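Local atomic coordinates of putative Chlorite dismutase TA0507 (Thermoplasma acidophilum, PDB entry 3DTZ), a protein that is of unknown function but belongs to the chlorite dismutase family, whose members are generally credited with heme binding and oxidoreductase activity. Residues Y25-S30 and S111-Y116; E56-N61 and I92-R97; I65-Y70 and F81-R86. All blocks are in the same frame, centred on the assembly; numbering follows the deposited sequence. Where two conformers were deposited one is given.

Contact 1: residues Y25-S30 and S111-Y116; sequences YTSVLS and SSISIY
Tyr25-Ser30 and Ser111-Tyr116 are neighbouring antiparallel strands, 4.7 Å apart at their closest, with an angle of 150° between their directions. Thr26 and Ser114 form a hydrogen-bonded pair. Thr26 N gives its hydrogen to Ser114 O at 2.8 Å, and Ser114 N returns one to Thr26 O at 3.0 Å. Ser112 N gives a hydrogen to Val28 O at 3.0 Å, and Val28 N makes a weak bond to Ser112 OG. Ser27 OG, beside its own backbone N (chi1 -80°), donates to a lone pair of Ser112 O in the carbonyl plane. A bound water ties the strands on the other face. It donates to Thr26 O and hydrogen-bonds to Ser112 OG and Ser114 OG, both at 2.7 Å. Thr26 O therefore accepts two hydrogens. Ser114 OG also hydrogen-bonds to Thr184 OG1.

Two aromatic contacts close the end of the pair. Thr26 CG2 sits over one face of the Tyr116 ring, offset toward its rim, in a CH-pi contact 4.0 Å from the centroid; the two side chains cross at about a right angle. Tyr25 runs alongside Ile115, CD1 lying 3.7 Å from CG1. Leu29 CD2 meets Ser111 CB.

Thr26 OG1 hydrogen-bonds to Tyr83 O and also to Ser84 OG, which Tyr116 OH reaches as well. Strand 25-33 lies between strands 106-116 and 79-85 in the curled antiparallel sheet, with backbone bonds from Tyr25, Ser27 and Leu29 to Ser85, Tyr83 and Phe81. Met91 of helix 88-102 packs on Tyr25, Ser27 and Ile113, while Val195 and Leu197 of strand 194-200 lie on the Thr26-Ser112-Ser114 face.

Contact 2: residues E56-N61 and I92-R97; sequences EFFSAN and ILAKER
Phe57 and Arg97 dominate this meeting of two near-antiparallel helices, which pack beside each other in the alpha-plus-beta fold of the chlorite dismutase family. The helix axes stay 11.4 Å apart and their directions differ by 163°. Side chains therefore bridge the gap, and no hydrogen bond crosses it.

The two long side chains slide past each other in opposite directions. Arg97 CG lies over the centre of the Phe57 ring, only 8° off its normal, in a CH-pi contact. The arginine leaves its helix with CG anti to the backbone N and then bends at chi2. This bend carries CD and NE along the ring toward Phe57 CD1. The guanidinium plane is turned 66° from the ring, so it does not lie flat on it. Its NH1 makes a weak hydrogen bond to Ser101 OG.

Ala94 lies beside this pair. Phe57 CE2 comes 3.8 Å from Ala94 CA. Phe58 continues the apolar layer down to the sheet, where its ring stacks with Phe67. At the helix interface, Phe58 CE1 touches Ala94 CB at 3.6 Å.

Contact 3: residues I65-Y70 and F81-R86; sequences INFHIY and FWYSSR
Asn66 and Trp82 meet across the beta hairpin formed by strands 64-72 and 79-85. His68 and Trp82 make its regular hydrogen-bonded pair: His68 N reaches Trp82 O at 2.9 Å and Trp82 N reaches His68 O at 3.0 Å.

The Asn66 side chain can be followed outward. From CB, CG stands between the backbone N and the carbonyl carbon (chi1 72°). This directs the amide across to the partner strand. One branch, OD1, accepts a hydrogen bond from Ser84 OG at 2.5 Å, with the donor tilted 19° from the carbonyl plane. The other, ND2, lies 3.3 Å above the Trp82 ring, offset toward its rim. The amide plane stands almost perpendicular to the indole, at 88°.

Tyr70 OH approaches the edge of the same indole, 3.5 Å from CE3, and His68 CD2 lies beside that atom. On the opposite face of the sheet, Phe67 CE1 packs on Phe81 CD1 at 3.7 Å, and Phe81 also touches Ile69 CG1.

The hairpin thus has one polar-aromatic face and one largely apolar face. Acceptance of the Ser84 hydrogen by OD1 is consistent with the amide being turned so that ND2 faces the indole.

Overall arrangement
The three contacts are nested along the chain: contact 3 lies inside the loop closed by contact 2, and contact 2 inside that of contact 1. Contacts 1 and 3, with centres 9 Å apart, belong to one sheet, because strands 25-33 and 79-85 are neighbours. Leu29 O and Phe81 N probably hydrogen-bond at 2.8 Å. Contact 2 lies against the hairpin, 10 Å from contact 3 between centres. There Phe58 CE1 approaches Tyr83 CG at 3.5 Å. Contacts 1 and 2 do not touch, but both reach a second subunit of the pentamer. No heme or other ligand locates an active site among these residues.

Contact 1: residues Y25-S30 and S111-Y116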
loop_
_atom_site.group_PDB
_atom_site.type_symbol
_atom_site.label_atom_id
_atom_site.label_comp_id
_atom_site.label_asym_id
_atom_site.label_seq_id
_atom_site.Cartn_x
_atom_site.Cartn_y
_atom_site.Cartn_z
ATOM N N TYR D 25 -5.607 -19.695 22.287
ATOM C CA TYR D 25 -5.349 -18.530 21.413
ATOM C C TYR D 25 -3.864 -18.425 21.139
ATOM O O TYR D 25 -3.043 -18.873 21.936
ATOM C CB TYR D 25 -5.774 -17.227 22.096
ATOM C CG TYR D 25 -7.258 -17.144 22.356
ATOM C CD1 TYR D 25 -8.114 -16.591 21.403
ATOM C CD2 TYR D 25 -7.806 -17.607 23.566
ATOM C CE1 TYR D 25 -9.503 -16.512 21.640
ATOM C CE2 TYR D 25 -9.171 -17.548 23.812
ATOM C CZ TYR D 25 -10.016 -16.996 22.848
ATOM O OH TYR D 25 -11.364 -16.918 23.087
ATOM N N THR D 26 -3.506 -17.855 20.004
ATOM C CA THR D 26 -2.093 -17.595 19.727
ATOM C C THR D 26 -1.923 -16.272 18.984
ATOM O O THR D 26 -2.835 -15.817 18.275
ATOM C CB THR D 26 -1.426 -18.758 18.974
ATOM O OG1 THR D 26 -0.010 -18.532 18.906
ATOM C CG2 THR D 26 -2.036 -18.933 17.545
ATOM N N SER D 27 -0.740 -15.670 19.153
ATOM C CA SER D 27 -0.413 -14.458 18.409
ATOM C C SER D 27 0.989 -14.553 17.863
ATOM O O SER D 27 1.871 -15.136 18.501
ATOM C CB SER D 27 -0.523 -13.224 19.305
ATOM O OG SER D 27 -1.879 -12.824 19.449
ATOM N N VAL D 28 1.172 -13.969 16.683
ATOM C CA VAL D 28 2.507 -13.794 16.134
ATOM C C VAL D 28 2.646 -12.272 15.935
ATOM O O VAL D 28 1.776 -11.657 15.325
ATOM C CB VAL D 28 2.662 -14.524 14.787
ATOM C CG1 VAL D 28 4.054 -14.266 14.213
ATOM C CG2 VAL D 28 2.412 -16.084 14.979
ATOM N N LEU D 29 3.730 -11.704 16.453
ATOM C CA LEU D 29 4.026 -10.261 16.323
ATOM C C LEU D 29 5.407 -10.113 15.704
ATOM O O LEU D 29 6.314 -10.868 16.051
ATOM C CB LEU D 29 4.049 -9.562 17.703
ATOM C CG LEU D 29 2.945 -9.878 18.729
ATOM C CD1 LEU D 29 3.190 -9.056 20.007
ATOM C CD2 LEU D 29 1.550 -9.592 18.118
ATOM N N SER D 30 5.584 -9.132 14.829
ATOM C CA SER D 30 6.935 -8.826 14.354
ATOM C C SER D 30 7.223 -7.327 14.489
ATOM O O SER D 30 6.296 -6.508 14.453
ATOM C CB SER D 30 7.150 -9.334 12.931
ATOM O OG SER D 30 6.337 -8.629 11.997
ATOM N N SER D 111 0.935 -8.272 13.013
ATOM C CA SER D 111 0.402 -8.985 14.174
ATOM C C SER D 111 -0.784 -9.839 13.756
ATOM O O SER D 111 -1.506 -9.516 12.797
ATOM C CB SER D 111 0.014 -8.011 15.301
ATOM O OG SER D 111 -1.166 -7.277 14.961
ATOM N N SER D 112 -1.003 -10.925 14.503
ATOM C CA SER D 112 -2.187 -11.754 14.247
ATOM C C SER D 112 -2.675 -12.255 15.591
ATOM O O SER D 112 -1.913 -12.323 16.528
ATOM C CB SER D 112 -1.857 -12.945 13.328
ATOM O OG SER D 112 -0.930 -13.823 13.933
ATOM N N ILE D 113 -3.963 -12.559 15.679
ATOM C CA ILE D 113 -4.542 -13.234 16.845
ATOM C C ILE D 113 -5.502 -14.266 16.268
ATOM O O ILE D 113 -6.323 -13.973 15.386
ATOM C CB ILE D 113 -5.260 -12.247 17.820
ATOM C CG1 ILE D 113 -5.997 -12.990 18.943
ATOM C CG2 ILE D 113 -6.311 -11.366 17.080
ATOM C CD1 ILE D 113 -5.132 -13.489 20.038
ATOM N N SER D 114 -5.363 -15.501 16.718
ATOM C CA SER D 114 -6.110 -16.588 16.105
ATOM C C SER D 114 -6.251 -17.723 17.129
ATOM O O SER D 114 -5.685 -17.648 18.239
ATOM C CB SER D 114 -5.400 -17.078 14.852
ATOM O OG SER D 114 -4.094 -17.521 15.150
ATOM N N ILE D 115 -6.984 -18.765 16.743
ATOM C CA ILE D 115 -7.335 -19.847 17.676
ATOM C C ILE D 115 -6.894 -21.159 17.068
ATOM O O ILE D 115 -7.252 -21.442 15.941
ATOM C CB ILE D 115 -8.875 -19.885 17.878
ATOM C CG1 ILE D 115 -9.351 -18.600 18.548
ATOM C CG2 ILE D 115 -9.299 -21.066 18.750
ATOM C CD1 ILE D 115 -10.526 -18.006 17.793
ATOM N N TYR D 116 -6.155 -21.987 17.802
ATOM C CA TYR D 116 -5.707 -23.269 17.239
ATOM C C TYR D 116 -6.896 -24.197 16.888
ATOM O O TYR D 116 -7.822 -24.351 17.683
ATOM C CB TYR D 116 -4.815 -24.019 18.249
ATOM C CG TYR D 116 -3.444 -23.419 18.423
ATOM C CD1 TYR D 116 -2.423 -23.661 17.495
ATOM C CD2 TYR D 116 -3.173 -22.599 19.527
ATOM C CE1 TYR D 116 -1.132 -23.073 17.679
ATOM C CE2 TYR D 116 -1.912 -22.022 19.737
ATOM C CZ TYR D 116 -0.896 -22.271 18.819
ATOM O OH TYR D 116 0.329 -21.692 19.030
HETATM O O HOH W 1 -2.194 -15.665 15.439
#

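Contact 2: residues E56-N61 and I92-R97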
loop_
_atom_site.group_PDB
_atom_site.type_symbol
_atom_site.label_atom_id
_atom_site.label_comp_id
_atom_site.label_asym_id
_atom_site.label_seq_id
_atom_site.Cartn_x
_atom_site.Cartn_y
_atom_site.Cartn_z
ATOM N N GLU D 56 11.094 -12.945 30.726
ATOM C CA GLU D 56 10.727 -13.155 32.125
ATOM C C GLU D 56 9.222 -12.947 32.376
ATOM O O GLU D 56 8.625 -13.665 33.187
ATOM C CB GLU D 56 11.591 -12.291 33.067
ATOM C CG GLU D 56 11.193 -10.807 33.194
ATOM C CD GLU D 56 12.138 -9.978 34.088
ATOM O OE1 GLU D 56 13.354 -10.269 34.132
ATOM O OE2 GLU D 56 11.658 -9.023 34.741
ATOM N N PHE D 57 8.624 -11.974 31.680
ATOM C CA PHE D 57 7.171 -11.709 31.757
ATOM C C PHE D 57 6.369 -12.966 31.381
ATOM O O PHE D 57 5.424 -13.350 32.080
ATOM C CB PHE D 57 6.802 -10.541 30.832
ATOM C CG PHE D 57 5.320 -10.364 30.610
ATOM C CD1 PHE D 57 4.550 -9.566 31.487
ATOM C CD2 PHE D 57 4.701 -10.950 29.511
ATOM C CE1 PHE D 57 3.166 -9.389 31.293
ATOM C CE2 PHE D 57 3.319 -10.771 29.296
ATOM C CZ PHE D 57 2.556 -9.983 30.191
ATOM N N PHE D 58 6.754 -13.578 30.261
ATOM C CA PHE D 58 6.089 -14.793 29.790
ATOM C C PHE D 58 6.371 -15.985 30.719
ATOM O O PHE D 58 5.462 -16.742 31.024
ATOM C CB PHE D 58 6.457 -15.082 28.314
ATOM C CG PHE D 58 5.749 -14.157 27.346
ATOM C CD1 PHE D 58 4.449 -14.413 26.942
ATOM C CD2 PHE D 58 6.386 -12.986 26.893
ATOM C CE1 PHE D 58 3.793 -13.532 26.058
ATOM C CE2 PHE D 58 5.750 -12.090 26.035
ATOM C CZ PHE D 58 4.446 -12.360 25.610
ATOM N N SER D 59 7.605 -16.116 31.191
ATOM C CA SER D 59 7.955 -17.267 32.030
ATOM C C SER D 59 7.270 -17.185 33.375
ATOM O O SER D 59 7.084 -18.207 34.037
ATOM C CB SER D 59 9.461 -17.344 32.257
ATOM O OG SER D 59 10.115 -17.533 31.019
ATOM N N ALA D 60 6.940 -15.969 33.804
ATOM C CA ALA D 60 6.398 -15.761 35.146
ATOM C C ALA D 60 4.929 -16.144 35.269
ATOM O O ALA D 60 4.471 -16.419 36.371
ATOM C CB ALA D 60 6.615 -14.321 35.609
ATOM N N ASN D 61 4.203 -16.171 34.149
ATOM C CA ASN D 61 2.781 -16.525 34.145
ATOM C C ASN D 61 2.474 -17.921 33.547
ATOM O O ASN D 61 2.636 -18.130 32.328
ATOM C CB ASN D 61 1.943 -15.425 33.451
ATOM C CG ASN D 61 0.474 -15.500 33.823
ATOM O OD1 ASN D 61 -0.076 -16.587 34.004
ATOM N ND2 ASN D 61 -0.169 -14.335 33.968
ATOM N N ILE D 92 -4.227 -10.131 25.456
ATOM C CA ILE D 92 -4.158 -8.663 25.268
ATOM C C ILE D 92 -3.046 -8.062 26.163
ATOM O O ILE D 92 -2.291 -7.175 25.733
ATOM C CB ILE D 92 -5.540 -7.973 25.450
ATOM C CG1 ILE D 92 -5.411 -6.444 25.225
ATOM C CG2 ILE D 92 -6.169 -8.266 26.801
ATOM C CD1 ILE D 92 -4.954 -6.110 23.839
ATOM N N LEU D 93 -2.912 -8.583 27.381
ATOM C CA LEU D 93 -1.815 -8.145 28.291
ATOM C C LEU D 93 -0.419 -8.379 27.701
ATOM O O LEU D 93 0.493 -7.527 27.825
ATOM C CB LEU D 93 -1.942 -8.852 29.644
ATOM C CG LEU D 93 -3.036 -8.269 30.536
ATOM C CD1 LEU D 93 -3.282 -9.183 31.698
ATOM C CD2 LEU D 93 -2.652 -6.845 31.016
ATOM N N ALA D 94 -0.262 -9.522 27.044
ATOM C CA ALA D 94 1.011 -9.883 26.401
ATOM C C ALA D 94 1.289 -8.930 25.248
ATOM O O ALA D 94 2.383 -8.400 25.141
ATOM C CB ALA D 94 0.953 -11.311 25.895
ATOM N N LYS D 95 0.276 -8.678 24.416
ATOM C CA LYS D 95 0.472 -7.756 23.272
ATOM C C LYS D 95 0.872 -6.364 23.785
ATOM O O LYS D 95 1.799 -5.737 23.277
ATOM C CB LYS D 95 -0.777 -7.711 22.380
ATOM C CG LYS D 95 -0.680 -6.681 21.197
ATOM C CD LYS D 95 -1.279 -5.328 21.639
ATOM C CE LYS D 95 -1.238 -4.279 20.489
ATOM N NZ LYS D 95 -2.013 -3.077 20.904
ATOM N N GLU D 96 0.207 -5.896 24.825
ATOM C CA GLU D 96 0.499 -4.552 25.353
ATOM C C GLU D 96 1.880 -4.468 25.995
ATOM O O GLU D 96 2.546 -3.445 25.877
ATOM C CB GLU D 96 -0.543 -4.134 26.362
ATOM C CG GLU D 96 -1.865 -3.810 25.669
ATOM C CD GLU D 96 -3.015 -3.681 26.633
ATOM O OE1 GLU D 96 -2.952 -4.204 27.786
ATOM O OE2 GLU D 96 -4.000 -3.059 26.202
ATOM N N ARG D 97 2.279 -5.557 26.642
ATOM C CA ARG D 97 3.589 -5.646 27.268
ATOM C C ARG D 97 4.712 -5.555 26.223
ATOM O O ARG D 97 5.680 -4.797 26.397
ATOM C CB ARG D 97 3.698 -6.979 28.020
ATOM C CG ARG D 97 5.087 -7.263 28.639
ATOM C CD ARG D 97 5.375 -6.348 29.811
ATOM N NE ARG D 97 6.645 -6.712 30.471
ATOM C CZ ARG D 97 7.842 -6.392 29.987
ATOM N NH1 ARG D 97 7.935 -5.695 28.865
ATOM N NH2 ARG D 97 8.945 -6.743 30.631
#

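Contact 3: residues I65-Y70 and F81-R86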
loop_
_atom_site.group_PDB
_atom_site.type_symbol
_atom_site.label_atom_id
_atom_site.label_comp_id
_atom_site.label_asym_id
_atom_site.label_seq_id
_atom_site.Cartn_x
_atom_site.Cartn_y
_atom_site.Cartn_z
ATOM N N ILE D 65 1.241 -20.733 27.535
ATOM C CA ILE D 65 1.594 -22.097 27.146
ATOM C C ILE D 65 2.985 -22.156 26.478
ATOM O O ILE D 65 3.810 -23.041 26.799
ATOM C CB ILE D 65 0.480 -22.712 26.270
ATOM C CG1 ILE D 65 -0.818 -22.799 27.118
ATOM C CG2 ILE D 65 0.938 -24.090 25.679
ATOM C CD1 ILE D 65 -2.111 -23.177 26.345
ATOM N N ASN D 66 3.257 -21.187 25.594
ATOM C CA ASN D 66 4.581 -21.043 25.004
ATOM C C ASN D 66 4.891 -19.574 24.736
ATOM O O ASN D 66 3.980 -18.712 24.701
ATOM C CB ASN D 66 4.773 -21.939 23.735
ATOM C CG ASN D 66 3.993 -21.449 22.524
ATOM O OD1 ASN D 66 2.953 -20.801 22.647
ATOM N ND2 ASN D 66 4.511 -21.744 21.336
ATOM N N PHE D 67 6.195 -19.310 24.613
ATOM C CA PHE D 67 6.676 -17.991 24.173
ATOM C C PHE D 67 8.051 -18.223 23.571
ATOM O O PHE D 67 8.965 -18.738 24.241
ATOM C CB PHE D 67 6.805 -17.009 25.343
ATOM C CG PHE D 67 7.547 -15.765 24.969
ATOM C CD1 PHE D 67 6.957 -14.852 24.093
ATOM C CD2 PHE D 67 8.848 -15.554 25.404
ATOM C CE1 PHE D 67 7.641 -13.682 23.689
ATOM C CE2 PHE D 67 9.551 -14.389 25.015
ATOM C CZ PHE D 67 8.949 -13.468 24.169
ATOM N N HIS D 68 8.196 -17.881 22.300
ATOM C CA HIS D 68 9.485 -18.042 21.614
ATOM C C HIS D 68 9.812 -16.764 20.830
ATOM O O HIS D 68 8.913 -16.115 20.312
ATOM C CB HIS D 68 9.454 -19.248 20.671
ATOM C CG HIS D 68 9.081 -20.535 21.352
ATOM N ND1 HIS D 68 9.812 -21.056 22.396
ATOM C CD2 HIS D 68 8.074 -21.413 21.123
ATOM C CE1 HIS D 68 9.245 -22.179 22.814
ATOM N NE2 HIS D 68 8.185 -22.412 22.062
ATOM N N ILE D 69 11.100 -16.468 20.718
ATOM C CA ILE D 69 11.575 -15.299 19.967
ATOM C C ILE D 69 12.350 -15.831 18.744
ATOM O O ILE D 69 13.055 -16.835 18.875
ATOM C CB ILE D 69 12.499 -14.397 20.846
ATOM C CG1 ILE D 69 11.791 -14.042 22.163
ATOM C CG2 ILE D 69 12.818 -13.107 20.060
ATOM C CD1 ILE D 69 12.678 -13.381 23.208
ATOM N N TYR D 70 12.235 -15.159 17.592
ATOM C CA TYR D 70 12.960 -15.539 16.373
ATOM C C TYR D 70 13.629 -14.322 15.738
ATOM O O TYR D 70 13.067 -13.225 15.725
ATOM C CB TYR D 70 12.014 -16.136 15.328
ATOM C CG TYR D 70 11.325 -17.352 15.848
ATOM C CD1 TYR D 70 10.120 -17.237 16.552
ATOM C CD2 TYR D 70 11.910 -18.607 15.696
ATOM C CE1 TYR D 70 9.496 -18.378 17.093
ATOM C CE2 TYR D 70 11.305 -19.755 16.224
ATOM C CZ TYR D 70 10.093 -19.630 16.904
ATOM O OH TYR D 70 9.485 -20.741 17.407
ATOM N N PHE D 81 7.895 -12.610 17.561
ATOM C CA PHE D 81 7.446 -13.192 18.821
ATOM C C PHE D 81 6.270 -14.129 18.533
ATOM O O PHE D 81 5.378 -13.789 17.764
ATOM C CB PHE D 81 6.931 -12.061 19.755
ATOM C CG PHE D 81 8.001 -11.085 20.178
ATOM C CD1 PHE D 81 8.993 -11.483 21.089
ATOM C CD2 PHE D 81 8.040 -9.787 19.662
ATOM C CE1 PHE D 81 10.004 -10.600 21.490
ATOM C CE2 PHE D 81 9.065 -8.888 20.049
ATOM C CZ PHE D 81 10.030 -9.298 20.984
ATOM N N TRP D 82 6.243 -15.277 19.188
ATOM C CA TRP D 82 5.111 -16.195 19.092
ATOM C C TRP D 82 4.729 -16.630 20.519
ATOM O O TRP D 82 5.581 -17.059 21.268
ATOM C CB TRP D 82 5.508 -17.409 18.258
ATOM C CG TRP D 82 4.506 -18.526 18.202
ATOM C CD1 TRP D 82 3.121 -18.415 18.194
ATOM C CD2 TRP D 82 4.803 -19.927 18.127
ATOM N NE1 TRP D 82 2.554 -19.682 18.135
ATOM C CE2 TRP D 82 3.558 -20.621 18.076
ATOM C CE3 TRP D 82 6.008 -20.670 18.080
ATOM C CZ2 TRP D 82 3.478 -22.030 17.969
ATOM C CZ3 TRP D 82 5.934 -22.078 17.980
ATOM C CH2 TRP D 82 4.666 -22.748 17.958
ATOM N N TYR D 83 3.456 -16.517 20.889
ATOM C CA TYR D 83 3.033 -17.008 22.224
ATOM C C TYR D 83 1.583 -17.471 22.174
ATOM O O TYR D 83 0.827 -17.043 21.272
ATOM C CB TYR D 83 3.192 -15.923 23.308
ATOM C CG TYR D 83 2.553 -14.608 22.969
ATOM C CD1 TYR D 83 1.215 -14.350 23.284
ATOM C CD2 TYR D 83 3.273 -13.635 22.261
ATOM C CE1 TYR D 83 0.629 -13.103 22.933
ATOM C CE2 TYR D 83 2.712 -12.429 21.919
ATOM C CZ TYR D 83 1.401 -12.167 22.255
ATOM O OH TYR D 83 0.875 -10.959 21.865
ATOM N N SER D 84 1.198 -18.279 23.163
ATOM C CA SER D 84 -0.128 -18.920 23.191
ATOM C C SER D 84 -0.674 -18.984 24.618
ATOM O O SER D 84 0.096 -19.092 25.558
ATOM C CB SER D 84 -0.058 -20.336 22.605
ATOM O OG SER D 84 0.758 -20.390 21.437
ATOM N N SER D 85 -2.001 -18.949 24.758
ATOM C CA SER D 85 -2.674 -19.037 26.066
ATOM C C SER D 85 -4.153 -19.341 25.853
ATOM O O SER D 85 -4.716 -18.929 24.858
ATOM C CB SER D 85 -2.611 -17.692 26.810
ATOM O OG SER D 85 -3.256 -17.784 28.102
ATOM N N ARG D 86 -4.773 -20.048 26.798
ATOM C CA ARG D 86 -6.223 -20.216 26.777
ATOM C C ARG D 86 -6.934 -18.957 27.252
ATOM O O ARG D 86 -8.140 -18.826 27.055
ATOM C CB ARG D 86 -6.658 -21.426 27.623
ATOM C CG ARG D 86 -6.269 -22.750 26.994
ATOM C CD ARG D 86 -6.922 -23.949 27.668
ATOM N NE ARG D 86 -6.660 -25.147 26.873
ATOM C CZ ARG D 86 -5.610 -25.955 27.019
ATOM N NH1 ARG D 86 -4.699 -25.734 27.968
ATOM N NH2 ARG D 86 -5.478 -27.013 26.213
#